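Local coordinates for protein titin (Homo sapiens, PDB 4QEG) that probably acts as a giant molecular spring and scaffold of the muscle sarcomere, built largely from chained immunoglobulin-like domains such as this one, at residues S36-N41 and Y75-G80; K10-I15 and D82-T87; L6-T11 and C27-F32. One frame throughout, in Å; residues are numbered along the deposited sequence.

Contact 1: residues S36-N41 and Y75-G80; sequences SMWLKN and YTFVCG. With CA (calcium ion), chain B.
Lys40 and Tyr75 lie alongside each other and point the same way, a non-hydrogen-bonded pair where strands C and F of an immunoglobulin I-set domain run antiparallel. Along the lysine, Lys40 CB rests 3.8 Å from Tyr75 CE2 and CG leans on the same carbon. CD moves on toward the phenol oxygen, and Lys40 CE ends 3.2 Å from Tyr75 OH. The methylenes thus run beside one flank of the ring, from CE2 to OH, giving it apolar cover, while a bend at chi4 (-82°) turns NZ off the extended line. Tyr75 OH itself is held by Asp71 O, a tyrosine corner.

On the same face of the sheet, Trp38 and Phe77 fill the core. The pair is T-shaped: Phe77 turns an edge to the indole, Phe77 CD2 standing over one face 3.4 Å from Trp38 CE2, with the planes at 67°. Broad, flat tryptophan suits this central site, where Phe25 and Leu62 also pack on it.

The opposite face carries Met37, Leu39, Thr76 and Val78. Leu39 CB meets Thr76 CB at 3.9 Å and Leu39 CD1 reaches Val78 CG2. Between the faces, Leu39 and Thr76 exchange two backbone hydrogen bonds, Leu39 N to Thr76 O being 2.9 Å. Beyond strand F, four waters and Gly80 O bind a calcium ion, the carbonyl oxygen at 2.4 Å.

Contact 2: residues K10-I15 and D82-T87; sequences KTMKNI and DQVSAT
Met12 meets Val84, Ser85 and Ala86 because its chain leaves CB with CG beside the backbone N and opposite the carbonyl carbon, runs straight through chi2, and then folds at chi3 (-57°), which lays the methyl across the neighbouring backbone. Met12 CE comes within 3.2 Å of Val84 O and 3.5 Å of Ser85 CA, the latter a close approach that suggests tight packing. Higher up the same chain, CG lies against Val84 CG2, and Met12 CB faces Ala86 CB at 4.0 Å. A long, pliable thioether can follow such a path, and the small methyl of Ala86 lets the two backbones come close. Near the start of the segment, the methyl CG2 of Thr11 meets Val84 CG1 at 3.7 Å, the two side chains crossing at about a right angle.

The segment 10-15 is the kink of an immunoglobulin I-set domain, where the first strand leaves one sheet of the sandwich and its continuation, A', joins the other. Its course here is nearly parallel to strand G, the two directions only 6° apart.

Asn14 prepares the junction. Its amide swings toward strand G, and Asn14 OD1 accepts from Thr87 N at 2.8 Å, taking the place that a backbone carbonyl would fill in a regular parallel pair; the N-H comes in from above the plane of the Asn14 amide. Asn14 OD1 also lies 3.2 Å from Ala86 CA. One residue later the backbone takes over: Ile15 N gives a straight bond (167°) to Thr87 O, the first rung of A' on G. Where the chains are further apart, a water donates to both Met12 O and Ser85 O, bridging them.

Contact 3: residues L6-T11 and C27-F32; sequences LHITKT and CEVSHF
Thr9 and Lys10 both face Glu28, which makes a classic beta bulge in the pairing of strands A and B at the edge of an immunoglobulin I-set sandwich. Glu28 O receives both amides from the same face of its plane, Thr9 N at 2.8 Å and Lys10 N at 3.2 Å, so one carbonyl is gripped twice. Glu28 N returns a bond to Lys10 O, in the carbonyl plane and on a lone pair.

The side chains sort themselves around this irregularity. Ile8 and Val29 turn into the core, crossing each other at a slant; the branched isoleucine sends Ile8 CG2 to Cys27 SG, 3.5 Å away, while CG1 looks toward Val29 CG1. On the other face Lys10 and Glu28 lie side by side and point the same way. Lys10 CD is 3.8 Å from Glu28 OE2, but bends at chi3 and chi4 carry the ammonium off, leaving Lys10 NZ 5.4 Å from Glu28 OE1: opposite charges near each other without a salt bridge. Thr9, the extra residue of the bulge, holds its hydroxyl between backbone N and carbonyl carbon (chi1 56°). There OG1 binds two waters, one of them donating to Glu28 OE1 and the other to Val29 O.

Ahead of strand 8-10, the Ser30 hydroxyl adds to the backbone pairing. Serine's short arm lets it fold back to accept from His7 N, and Ser30 N bonds to His7 O. The His7 ring is engaged through ND1 with Thr5 O, and ND1 also lies against Ser30 CB. Leu6 lies obliquely against His31, with CD1 touching its ring, and the ring is steered by Ser30 OG, which meets His31 ND1 in the imidazole plane at 2.7 Å.

Overall arrangement
From the N terminus, the chain first enters contact 3, where 6-11 pairs with 27-32 and closes a short loop carrying the kink and strand 15-17. The same opening stretch runs on into contact 2: Lys10 and Thr11 belong to both, but 10-15 waits for 82-87, almost the end of the domain. Contact 1 lies wholly inside that long loop, beginning only after contact 3 has closed. Contact 3 ties the edge of one sheet, contact 1 the middle of the other, and contact 2 carries the first strand across between them. The sheets meet where Phe77 packs on Cys27; within its own sheet, the bond from Phe77 N to Val84 O joins contact 1 to contact 2.

Contact 1: residues S36-N41 and Y75-G80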
ATOM      1  N   SER A  36       0.909   9.272  -3.021  1.00 17.50           N
ATOM      2  CA  SER A  36       0.686   7.939  -2.486  1.00 18.44           C
ATOM      3  C   SER A  36      -0.779   7.759  -2.131  1.00 19.08           C
ATOM      4  O   SER A  36      -1.200   8.053  -1.016  1.00 21.03           O
ATOM      5  CB  SER A  36       1.555   7.707  -1.263  1.00 19.09           C
ATOM      6  OG  SER A  36       2.846   8.232  -1.477  1.00 23.88           O
ATOM      7  N   MET A  37      -1.551   7.268  -3.090  1.00 19.02           N
ATOM      8  CA  MET A  37      -2.975   7.060  -2.881  1.00 20.36           C
ATOM      9  C   MET A  37      -3.241   5.634  -2.421  1.00 11.16           C
ATOM     10  O   MET A  37      -3.487   4.739  -3.229  1.00 10.97           O
ATOM     11  CB  MET A  37      -3.758   7.369  -4.153  1.00 19.75           C
ATOM     12  CG  MET A  37      -5.259   7.373  -3.953  1.00 22.18           C
ATOM     13  SD  MET A  37      -5.762   8.674  -2.825  1.00 31.29           S
ATOM     14  CE  MET A  37      -7.543   8.472  -2.924  1.00 23.53           C
ATOM     15  N   TRP A  38      -3.189   5.442  -1.106  1.00 11.05           N
ATOM     16  CA  TRP A  38      -3.398   4.140  -0.497  1.00 10.54           C
ATOM     17  C   TRP A  38      -4.813   4.024   0.004  1.00 11.75           C
ATOM     18  O   TRP A  38      -5.354   4.965   0.580  1.00 13.93           O
ATOM     19  CB  TRP A  38      -2.419   3.907   0.660  1.00 10.09           C
ATOM     20  CG  TRP A  38      -1.009   3.716   0.214  1.00 13.89           C
ATOM     21  CD1 TRP A  38      -0.022   4.656   0.195  1.00 15.35           C
ATOM     22  CD2 TRP A  38      -0.422   2.506  -0.287  1.00  9.04           C
ATOM     23  NE1 TRP A  38       1.150   4.105  -0.280  1.00 15.77           N
ATOM     24  CE2 TRP A  38       0.927   2.790  -0.587  1.00 14.93           C
ATOM     25  CE3 TRP A  38      -0.903   1.210  -0.502  1.00  8.85           C
ATOM     26  CZ2 TRP A  38       1.799   1.825  -1.084  1.00 14.43           C
ATOM     27  CZ3 TRP A  38      -0.040   0.261  -1.000  1.00 15.54           C
ATOM     28  CH2 TRP A  38       1.294   0.569  -1.286  1.00 16.60           C
ATOM     29  N   LEU A  39      -5.405   2.857  -0.210  1.00 12.58           N
ATOM     30  CA  LEU A  39      -6.764   2.590   0.210  1.00 15.51           C
ATOM     31  C   LEU A  39      -6.816   1.332   1.073  1.00 21.17           C
ATOM     32  O   LEU A  39      -6.099   0.363   0.803  1.00 10.80           O
ATOM     33  CB  LEU A  39      -7.686   2.410  -1.001  1.00 16.40           C
ATOM     34  CG  LEU A  39      -7.735   3.443  -2.130  1.00 19.02           C
ATOM     35  CD1 LEU A  39      -8.752   3.007  -3.206  1.00 20.61           C
ATOM     36  CD2 LEU A  39      -8.088   4.815  -1.600  1.00 18.31           C
ATOM     37  N   LYS A  40      -7.661   1.363   2.103  1.00 12.20           N
ATOM     38  CA  LYS A  40      -8.007   0.168   2.875  1.00 19.58           C
ATOM     39  C   LYS A  40      -9.472  -0.151   2.632  1.00 13.30           C
ATOM     40  O   LYS A  40     -10.337   0.638   3.008  1.00 14.45           O
ATOM     41  CB  LYS A  40      -7.746   0.375   4.366  1.00 12.00           C
ATOM     42  CG  LYS A  40      -8.251  -0.757   5.253  1.00 16.48           C
ATOM     43  CD  LYS A  40      -7.755  -0.597   6.689  1.00 17.87           C
ATOM     44  CE  LYS A  40      -8.082  -1.821   7.539  1.00 24.11           C
ATOM     45  NZ  LYS A  40      -9.472  -1.798   8.056  1.00 26.24           N
ATOM     46  N   ASN A  41      -9.750  -1.289   1.990  1.00 13.37           N
ATOM     47  CA  ASN A  41     -11.115  -1.626   1.566  1.00 14.83           C
ATOM     48  C   ASN A  41     -11.833  -0.477   0.823  1.00 18.35           C
ATOM     49  O   ASN A  41     -13.049  -0.280   0.965  1.00 21.84           O
ATOM     50  CB  ASN A  41     -11.955  -2.068   2.764  1.00 19.99           C
ATOM     51  CG  ASN A  41     -11.483  -3.397   3.353  1.00 16.62           C
ATOM     52  OD1 ASN A  41     -10.830  -4.194   2.671  1.00 17.30           O
ATOM     53  ND2 ASN A  41     -11.816  -3.638   4.613  1.00 14.87           N
ATOM     54  N   TYR A  75      -5.869  -3.962   0.516  1.00 10.58           N
ATOM     55  CA  TYR A  75      -5.180  -2.681   0.433  1.00 14.08           C
ATOM     56  C   TYR A  75      -4.914  -2.373  -1.037  1.00 15.83           C
ATOM     57  O   TYR A  75      -4.587  -3.281  -1.805  1.00 13.92           O
ATOM     58  CB  TYR A  75      -3.894  -2.717   1.277  1.00 13.34           C
ATOM     59  CG  TYR A  75      -4.215  -2.812   2.758  1.00  9.23           C
ATOM     60  CD1 TYR A  75      -4.451  -4.048   3.368  1.00  9.30           C
ATOM     61  CD2 TYR A  75      -4.331  -1.661   3.532  1.00  9.33           C
ATOM     62  CE1 TYR A  75      -4.774  -4.130   4.708  1.00 10.66           C
ATOM     63  CE2 TYR A  75      -4.654  -1.733   4.863  1.00 15.34           C
ATOM     64  CZ  TYR A  75      -4.874  -2.967   5.450  1.00 12.72           C
ATOM     65  OH  TYR A  75      -5.208  -3.015   6.781  1.00 11.59           O
ATOM     66  N   THR A  76      -5.097  -1.112  -1.432  1.00 14.11           N
ATOM     67  CA  THR A  76      -5.059  -0.734  -2.839  1.00 10.86           C
ATOM     68  C   THR A  76      -4.134   0.465  -3.080  1.00 12.60           C
ATOM     69  O   THR A  76      -4.112   1.408  -2.296  1.00 10.29           O
ATOM     70  CB  THR A  76      -6.494  -0.394  -3.363  1.00 15.24           C
ATOM     71  OG1 THR A  76      -7.403  -1.446  -3.014  1.00 16.06           O
ATOM     72  CG2 THR A  76      -6.511  -0.201  -4.874  1.00 12.89           C
ATOM     73  N   PHE A  77      -3.357   0.425  -4.159  1.00 11.11           N
ATOM     74  CA  PHE A  77      -2.614   1.616  -4.579  1.00 10.22           C
ATOM     75  C   PHE A  77      -3.164   2.129  -5.903  1.00 14.35           C
ATOM     76  O   PHE A  77      -3.336   1.363  -6.849  1.00 13.63           O
ATOM     77  CB  PHE A  77      -1.123   1.329  -4.719  1.00 10.01           C
ATOM     78  CG  PHE A  77      -0.291   2.562  -4.937  1.00 10.31           C
ATOM     79  CD1 PHE A  77       0.024   2.989  -6.218  1.00 13.17           C
ATOM     80  CD2 PHE A  77       0.149   3.316  -3.856  1.00 10.81           C
ATOM     81  CE1 PHE A  77       0.778   4.133  -6.415  1.00 16.84           C
ATOM     82  CE2 PHE A  77       0.911   4.471  -4.053  1.00  9.64           C
ATOM     83  CZ  PHE A  77       1.225   4.872  -5.330  1.00 19.12           C
ATOM     84  N   VAL A  78      -3.410   3.433  -5.970  1.00 16.94           N
ATOM     85  CA  VAL A  78      -4.020   4.048  -7.141  1.00 21.61           C
ATOM     86  C   VAL A  78      -3.046   4.977  -7.889  1.00 20.87           C
ATOM     87  O   VAL A  78      -2.402   5.822  -7.272  1.00 11.63           O
ATOM     88  CB  VAL A  78      -5.275   4.842  -6.720  1.00 22.38           C
ATOM     89  CG1 VAL A  78      -5.923   5.496  -7.923  1.00 14.07           C
ATOM     90  CG2 VAL A  78      -6.261   3.927  -5.969  1.00 16.94           C
ATOM     91  N   CYS A  79      -2.945   4.828  -9.210  1.00 12.45           N
ATOM     92  CA  CYS A  79      -2.027   5.652 -10.001  1.00 12.47           C
ATOM     93  C   CYS A  79      -2.334   5.561 -11.493  1.00 17.14           C
ATOM     94  O   CYS A  79      -2.513   4.468 -12.026  1.00 17.99           O
ATOM     95  CB  CYS A  79      -0.579   5.232  -9.732  1.00 14.41           C
ATOM     96  SG  CYS A  79       0.699   5.948 -10.800  1.00 19.35           S
ATOM     97  N   GLY A  80      -2.382   6.708 -12.165  1.00 19.96           N
ATOM     98  CA  GLY A  80      -2.784   6.742 -13.562  1.00 23.51           C
ATOM     99  C   GLY A  80      -4.214   6.247 -13.657  1.00 20.96           C
ATOM    100  O   GLY A  80      -5.013   6.516 -12.770  1.00 17.09           O
TER
HETATM  101 CA    CA B3001      -6.832   7.337 -11.496  1.00 22.87          CA
HETATM  102  O   HOH W   1      -5.122   8.247 -10.184  1.00 20.82           O
HETATM  103  O   HOH W   2      -6.722   4.787 -10.920  1.00 17.14           O
HETATM  104  O   HOH W   3      -8.493   6.447 -13.194  1.00 14.63           O
HETATM  105  O   HOH W   4      -8.132   6.990  -9.648  1.00 14.52           O

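Contact 2: residues K10-I15 and D82-T87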
ATOM      1  N   LYS A  10       5.035  -2.162 -10.982  1.00 15.39           N
ATOM      2  CA  LYS A  10       5.171  -3.387 -10.205  1.00 18.28           C
ATOM      3  C   LYS A  10       4.088  -3.457  -9.133  1.00 17.92           C
ATOM      4  O   LYS A  10       3.927  -2.530  -8.333  1.00 14.24           O
ATOM      5  CB  LYS A  10       6.564  -3.475  -9.573  1.00 24.95           C
ATOM      6  CG  LYS A  10       6.696  -4.587  -8.545  1.00 30.59           C
ATOM      7  CD  LYS A  10       8.141  -4.970  -8.318  1.00 36.30           C
ATOM      8  CE  LYS A  10       8.802  -5.355  -9.632  1.00 47.01           C
ATOM      9  NZ  LYS A  10       8.015  -6.370 -10.405  1.00 52.13           N
ATOM     10  N   THR A  11       3.353  -4.566  -9.132  1.00 14.28           N
ATOM     11  CA  THR A  11       2.186  -4.744  -8.277  1.00 26.42           C
ATOM     12  C   THR A  11       2.563  -5.203  -6.871  1.00 27.46           C
ATOM     13  O   THR A  11       3.717  -5.514  -6.593  1.00 13.23           O
ATOM     14  CB  THR A  11       1.206  -5.768  -8.884  1.00 28.96           C
ATOM     15  OG1 THR A  11       1.766  -7.085  -8.794  1.00 34.45           O
ATOM     16  CG2 THR A  11       0.933  -5.441 -10.347  1.00 35.73           C
ATOM     17  N   MET A  12       1.566  -5.244  -5.996  1.00 25.41           N
ATOM     18  CA  MET A  12       1.771  -5.564  -4.593  1.00 17.17           C
ATOM     19  C   MET A  12       1.542  -7.036  -4.337  1.00 14.96           C
ATOM     20  O   MET A  12       0.911  -7.721  -5.132  1.00 13.40           O
ATOM     21  CB  MET A  12       0.837  -4.727  -3.732  1.00 17.14           C
ATOM     22  CG  MET A  12       0.786  -3.295  -4.194  1.00 22.37           C
ATOM     23  SD  MET A  12      -0.271  -2.234  -3.203  1.00 43.94           S
ATOM     24  CE  MET A  12      -1.823  -3.085  -3.337  1.00 13.28           C
ATOM     25  N   LYS A  13       2.043  -7.517  -3.206  1.00 13.48           N
ATOM     26  CA  LYS A  13       1.997  -8.931  -2.905  1.00 13.06           C
ATOM     27  C   LYS A  13       1.096  -9.175  -1.701  1.00 15.74           C
ATOM     28  O   LYS A  13       1.040  -8.365  -0.777  1.00 11.32           O
ATOM     29  CB  LYS A  13       3.416  -9.452  -2.655  1.00 26.30           C
ATOM     30  CG  LYS A  13       3.506 -10.896  -2.209  1.00 35.50           C
ATOM     31  CD  LYS A  13       3.255 -11.870  -3.348  1.00 45.01           C
ATOM     32  CE  LYS A  13       3.095 -13.291  -2.820  1.00 48.00           C
ATOM     33  NZ  LYS A  13       3.230 -14.308  -3.908  1.00 52.20           N
ATOM     34  N   ASN A  14       0.356 -10.275  -1.716  1.00 15.88           N
ATOM     35  CA  ASN A  14      -0.414 -10.629  -0.535  1.00 15.17           C
ATOM     36  C   ASN A  14       0.570 -10.946   0.586  1.00 12.50           C
ATOM     37  O   ASN A  14       1.670 -11.424   0.320  1.00 13.26           O
ATOM     38  CB  ASN A  14      -1.336 -11.805  -0.825  1.00 13.98           C
ATOM     39  CG  ASN A  14      -2.322 -11.503  -1.930  1.00 18.93           C
ATOM     40  OD1 ASN A  14      -2.749 -10.357  -2.108  1.00 15.54           O
ATOM     41  ND2 ASN A  14      -2.715 -12.533  -2.666  1.00 21.58           N
ATOM     42  N   ILE A  15       0.188 -10.662   1.824  1.00 18.27           N
ATOM     43  CA  ILE A  15       1.074 -10.896   2.963  1.00 19.20           C
ATOM     44  C   ILE A  15       0.294 -11.304   4.199  1.00 17.02           C
ATOM     45  O   ILE A  15      -0.820 -10.826   4.431  1.00 10.75           O
ATOM     46  CB  ILE A  15       1.940  -9.640   3.282  1.00 14.87           C
ATOM     47  CG1 ILE A  15       2.939  -9.929   4.417  1.00 16.22           C
ATOM     48  CG2 ILE A  15       1.071  -8.430   3.606  1.00 12.01           C
ATOM     49  CD1 ILE A  15       3.886  -8.789   4.696  1.00 13.33           C
ATOM     50  N   ASP A  82      -4.659   3.176 -13.448  1.00 22.33           N
ATOM     51  CA  ASP A  82      -4.459   1.882 -12.797  1.00 26.80           C
ATOM     52  C   ASP A  82      -4.881   1.856 -11.333  1.00 22.40           C
ATOM     53  O   ASP A  82      -4.885   2.883 -10.642  1.00 20.53           O
ATOM     54  CB  ASP A  82      -2.987   1.475 -12.842  1.00 32.78           C
ATOM     55  CG  ASP A  82      -2.554   0.988 -14.197  1.00 41.70           C
ATOM     56  OD1 ASP A  82      -3.439   0.520 -14.962  1.00 44.90           O
ATOM     57  OD2 ASP A  82      -1.329   1.082 -14.483  1.00 41.63           O
ATOM     58  N   GLN A  83      -5.171   0.659 -10.840  1.00 22.90           N
ATOM     59  CA  GLN A  83      -5.085   0.432  -9.406  1.00 24.50           C
ATOM     60  C   GLN A  83      -4.781  -1.043  -9.172  1.00 21.99           C
ATOM     61  O   GLN A  83      -5.288  -1.912  -9.888  1.00 25.15           O
ATOM     62  CB  GLN A  83      -6.363   0.876  -8.697  1.00 28.53           C
ATOM     63  CG  GLN A  83      -7.573  -0.023  -8.876  1.00 31.13           C
ATOM     64  CD  GLN A  83      -8.756   0.426  -8.041  1.00 32.33           C
ATOM     65  OE1 GLN A  83      -8.960   1.621  -7.823  1.00 33.79           O
ATOM     66  NE2 GLN A  83      -9.540  -0.535  -7.558  1.00 34.21           N
ATOM     67  N   VAL A  84      -3.922  -1.317  -8.198  1.00 17.77           N
ATOM     68  CA  VAL A  84      -3.556  -2.689  -7.845  1.00 19.72           C
ATOM     69  C   VAL A  84      -3.908  -2.954  -6.390  1.00 20.63           C
ATOM     70  O   VAL A  84      -3.908  -2.036  -5.572  1.00 18.30           O
ATOM     71  CB  VAL A  84      -2.050  -2.964  -8.053  1.00 16.81           C
ATOM     72  CG1 VAL A  84      -1.710  -3.030  -9.531  1.00 16.69           C
ATOM     73  CG2 VAL A  84      -1.206  -1.906  -7.347  1.00 14.92           C
ATOM     74  N   SER A  85      -4.197  -4.210  -6.070  1.00 12.93           N
ATOM     75  CA  SER A  85      -4.653  -4.577  -4.743  1.00 12.48           C
ATOM     76  C   SER A  85      -3.967  -5.844  -4.241  1.00 16.08           C
ATOM     77  O   SER A  85      -3.511  -6.678  -5.023  1.00 13.28           O
ATOM     78  CB  SER A  85      -6.168  -4.778  -4.738  1.00 15.86           C
ATOM     79  OG  SER A  85      -6.840  -3.543  -4.863  1.00 20.25           O
ATOM     80  N   ALA A  86      -3.905  -5.986  -2.930  1.00 13.60           N
ATOM     81  CA  ALA A  86      -3.397  -7.205  -2.335  1.00 11.85           C
ATOM     82  C   ALA A  86      -4.042  -7.339  -0.970  1.00 11.43           C
ATOM     83  O   ALA A  86      -4.593  -6.381  -0.443  1.00 10.96           O
ATOM     84  CB  ALA A  86      -1.879  -7.183  -2.244  1.00 11.39           C
ATOM     85  N   THR A  87      -3.993  -8.529  -0.397  1.00 14.24           N
ATOM     86  CA  THR A  87      -4.660  -8.775   0.868  0.50 11.55           C
ATOM     87  C   THR A  87      -3.669  -8.928   2.011  1.00 12.23           C
ATOM     88  O   THR A  87      -2.590  -9.509   1.841  1.00 10.96           O
ATOM     89  CB  THR A  87      -5.525 -10.038   0.792  0.50 14.77           C
ATOM     90  OG1 THR A  87      -4.675 -11.185   0.693  0.50 16.61           O
ATOM     91  CG2 THR A  87      -6.431  -9.979  -0.422  0.50 13.85           C
TER
HETATM   92  O   HOH W   5      -1.333  -6.757  -6.824  1.00 33.36           O
HETATM   93  O   HOH W   6      -3.058 -12.308   3.001  1.00 26.76           O

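Contact 3: residues L6-T11 and C27-F32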
ATOM      1  N   LEU A   6       1.829   7.511 -17.297  1.00 15.75           N
ATOM      2  CA  LEU A   6       1.915   7.371 -15.851  1.00 14.68           C
ATOM      3  C   LEU A   6       1.179   6.098 -15.445  1.00 23.35           C
ATOM      4  O   LEU A   6      -0.055   6.021 -15.547  1.00 15.05           O
ATOM      5  CB  LEU A   6       1.316   8.587 -15.138  1.00 14.41           C
ATOM      6  CG  LEU A   6       1.103   8.406 -13.634  1.00 20.47           C
ATOM      7  CD1 LEU A   6       2.438   8.182 -12.912  1.00 12.95           C
ATOM      8  CD2 LEU A   6       0.346   9.607 -13.067  1.00 19.58           C
ATOM      9  N   HIS A   7       1.929   5.099 -14.993  1.00 14.28           N
ATOM     10  CA  HIS A   7       1.325   3.817 -14.659  1.00 15.66           C
ATOM     11  C   HIS A   7       2.095   3.050 -13.588  1.00 18.46           C
ATOM     12  O   HIS A   7       3.221   3.399 -13.222  1.00 19.21           O
ATOM     13  CB  HIS A   7       1.204   2.953 -15.913  1.00 15.72           C
ATOM     14  CG  HIS A   7       2.523   2.511 -16.461  1.00 16.24           C
ATOM     15  ND1 HIS A   7       3.355   3.363 -17.158  1.00 19.20           N
ATOM     16  CD2 HIS A   7       3.156   1.319 -16.404  1.00 18.71           C
ATOM     17  CE1 HIS A   7       4.444   2.703 -17.514  1.00 22.44           C
ATOM     18  NE2 HIS A   7       4.359   1.467 -17.062  1.00 17.43           N
ATOM     19  N   ILE A   8       1.460   2.002 -13.088  1.00 13.69           N
ATOM     20  CA  ILE A   8       2.041   1.164 -12.055  1.00 16.14           C
ATOM     21  C   ILE A   8       2.921   0.155 -12.766  1.00 15.52           C
ATOM     22  O   ILE A   8       2.492  -0.487 -13.732  1.00 15.32           O
ATOM     23  CB  ILE A   8       0.946   0.475 -11.211  1.00 17.58           C
ATOM     24  CG1 ILE A   8       0.205   1.523 -10.377  1.00 17.29           C
ATOM     25  CG2 ILE A   8       1.542  -0.616 -10.313  1.00 18.05           C
ATOM     26  CD1 ILE A   8      -1.111   1.046  -9.820  1.00 12.24           C
ATOM     27  N   THR A   9       4.164   0.045 -12.320  1.00 14.04           N
ATOM     28  CA  THR A   9       5.136  -0.804 -12.994  1.00 15.28           C
ATOM     29  C   THR A   9       5.361  -2.125 -12.268  1.00 15.61           C
ATOM     30  O   THR A   9       5.849  -3.081 -12.850  1.00 17.02           O
ATOM     31  CB  THR A   9       6.473  -0.086 -13.131  1.00 21.04           C
ATOM     32  OG1 THR A   9       6.914   0.311 -11.828  1.00 16.80           O
ATOM     33  CG2 THR A   9       6.313   1.156 -14.009  1.00 22.29           C
ATOM     34  N   LYS A  10       5.035  -2.162 -10.982  1.00 15.39           N
ATOM     35  CA  LYS A  10       5.171  -3.387 -10.205  1.00 18.28           C
ATOM     36  C   LYS A  10       4.088  -3.457  -9.133  1.00 17.92           C
ATOM     37  O   LYS A  10       3.927  -2.530  -8.333  1.00 14.24           O
ATOM     38  CB  LYS A  10       6.564  -3.475  -9.573  1.00 24.95           C
ATOM     39  CG  LYS A  10       6.696  -4.587  -8.545  1.00 30.59           C
ATOM     40  CD  LYS A  10       8.141  -4.970  -8.318  1.00 36.30           C
ATOM     41  CE  LYS A  10       8.802  -5.355  -9.632  1.00 47.01           C
ATOM     42  NZ  LYS A  10       8.015  -6.370 -10.405  1.00 52.13           N
ATOM     43  N   THR A  11       3.353  -4.566  -9.132  1.00 14.28           N
ATOM     44  CA  THR A  11       2.186  -4.744  -8.277  1.00 26.42           C
ATOM     45  C   THR A  11       2.563  -5.203  -6.871  1.00 27.46           C
ATOM     46  O   THR A  11       3.717  -5.514  -6.593  1.00 13.23           O
ATOM     47  CB  THR A  11       1.206  -5.768  -8.884  1.00 28.96           C
ATOM     48  OG1 THR A  11       1.766  -7.085  -8.794  1.00 34.45           O
ATOM     49  CG2 THR A  11       0.933  -5.441 -10.347  1.00 35.73           C
ATOM     50  N   CYS A  27       4.483  -0.752  -3.886  1.00  9.94           N
ATOM     51  CA  CYS A  27       4.075  -0.559  -5.256  1.00 15.34           C
ATOM     52  C   CYS A  27       5.131   0.295  -5.941  1.00 15.96           C
ATOM     53  O   CYS A  27       5.631   1.259  -5.359  1.00 16.93           O
ATOM     54  CB  CYS A  27       2.695   0.110  -5.315  1.00  9.83           C
ATOM     55  SG  CYS A  27       2.072   0.342  -6.990  1.00 22.86           S
ATOM     56  N   GLU A  28       5.490  -0.057  -7.167  1.00 17.62           N
ATOM     57  CA  GLU A  28       6.380   0.805  -7.943  1.00 17.54           C
ATOM     58  C   GLU A  28       5.632   1.417  -9.118  1.00 18.84           C
ATOM     59  O   GLU A  28       4.778   0.770  -9.733  1.00 17.81           O
ATOM     60  CB  GLU A  28       7.611   0.035  -8.415  1.00 17.51           C
ATOM     61  CG  GLU A  28       8.538  -0.337  -7.256  1.00 19.45           C
ATOM     62  CD  GLU A  28       9.558  -1.405  -7.610  1.00 21.02           C
ATOM     63  OE1 GLU A  28       9.891  -1.553  -8.801  1.00 19.75           O
ATOM     64  OE2 GLU A  28      10.034  -2.096  -6.682  1.00 25.71           O
ATOM     65  N   VAL A  29       5.956   2.673  -9.412  1.00 11.84           N
ATOM     66  CA  VAL A  29       5.310   3.414 -10.485  1.00 12.02           C
ATOM     67  C   VAL A  29       6.324   3.998 -11.483  1.00 12.84           C
ATOM     68  O   VAL A  29       7.532   4.029 -11.225  1.00 13.12           O
ATOM     69  CB  VAL A  29       4.429   4.567  -9.925  1.00 11.44           C
ATOM     70  CG1 VAL A  29       3.279   4.008  -9.075  1.00 10.95           C
ATOM     71  CG2 VAL A  29       5.268   5.541  -9.123  1.00 12.45           C
ATOM     72  N   SER A  30       5.802   4.483 -12.602  1.00 13.11           N
ATOM     73  CA  SER A  30       6.587   4.964 -13.731  1.00 17.09           C
ATOM     74  C   SER A  30       7.304   6.296 -13.501  1.00 18.74           C
ATOM     75  O   SER A  30       8.371   6.545 -14.063  1.00 14.65           O
ATOM     76  CB  SER A  30       5.667   5.113 -14.943  1.00 19.88           C
ATOM     77  OG  SER A  30       4.572   5.958 -14.628  1.00 13.89           O
ATOM     78  N   HIS A  31       6.701   7.150 -12.680  1.00 16.34           N
ATOM     79  CA  HIS A  31       7.129   8.541 -12.543  1.00 15.55           C
ATOM     80  C   HIS A  31       7.465   8.912 -11.107  1.00 14.44           C
ATOM     81  O   HIS A  31       7.016   8.263 -10.158  1.00 12.60           O
ATOM     82  CB  HIS A  31       6.041   9.489 -13.052  1.00 13.50           C
ATOM     83  CG  HIS A  31       5.898   9.512 -14.542  1.00 16.99           C
ATOM     84  ND1 HIS A  31       5.396   8.444 -15.259  1.00 16.55           N
ATOM     85  CD2 HIS A  31       6.162  10.483 -15.450  1.00 14.78           C
ATOM     86  CE1 HIS A  31       5.373   8.752 -16.544  1.00 21.29           C
ATOM     87  NE2 HIS A  31       5.831   9.986 -16.687  1.00 21.55           N
ATOM     88  N   PHE A  32       8.247   9.976 -10.957  1.00 15.49           N
ATOM     89  CA  PHE A  32       8.546  10.513  -9.636  1.00 13.90           C
ATOM     90  C   PHE A  32       7.423  11.468  -9.237  1.00 13.80           C
ATOM     91  O   PHE A  32       6.606  11.859 -10.078  1.00 13.80           O
ATOM     92  CB  PHE A  32       9.907  11.221  -9.627  1.00 14.97           C
ATOM     93  CG  PHE A  32      11.078  10.292  -9.831  1.00 15.43           C
ATOM     94  CD1 PHE A  32      11.516   9.969 -11.108  1.00 16.10           C
ATOM     95  CD2 PHE A  32      11.753   9.751  -8.745  1.00 15.70           C
ATOM     96  CE1 PHE A  32      12.592   9.125 -11.302  1.00 16.63           C
ATOM     97  CE2 PHE A  32      12.835   8.902  -8.934  1.00 16.44           C
ATOM     98  CZ  PHE A  32      13.256   8.590 -10.219  1.00 21.56           C
TER
HETATM   99  O   HOH W   7       9.214   2.170 -11.902  1.00 24.29           O
HETATM  100  O   HOH W   8       9.346  -1.171 -11.701  1.00 28.40           O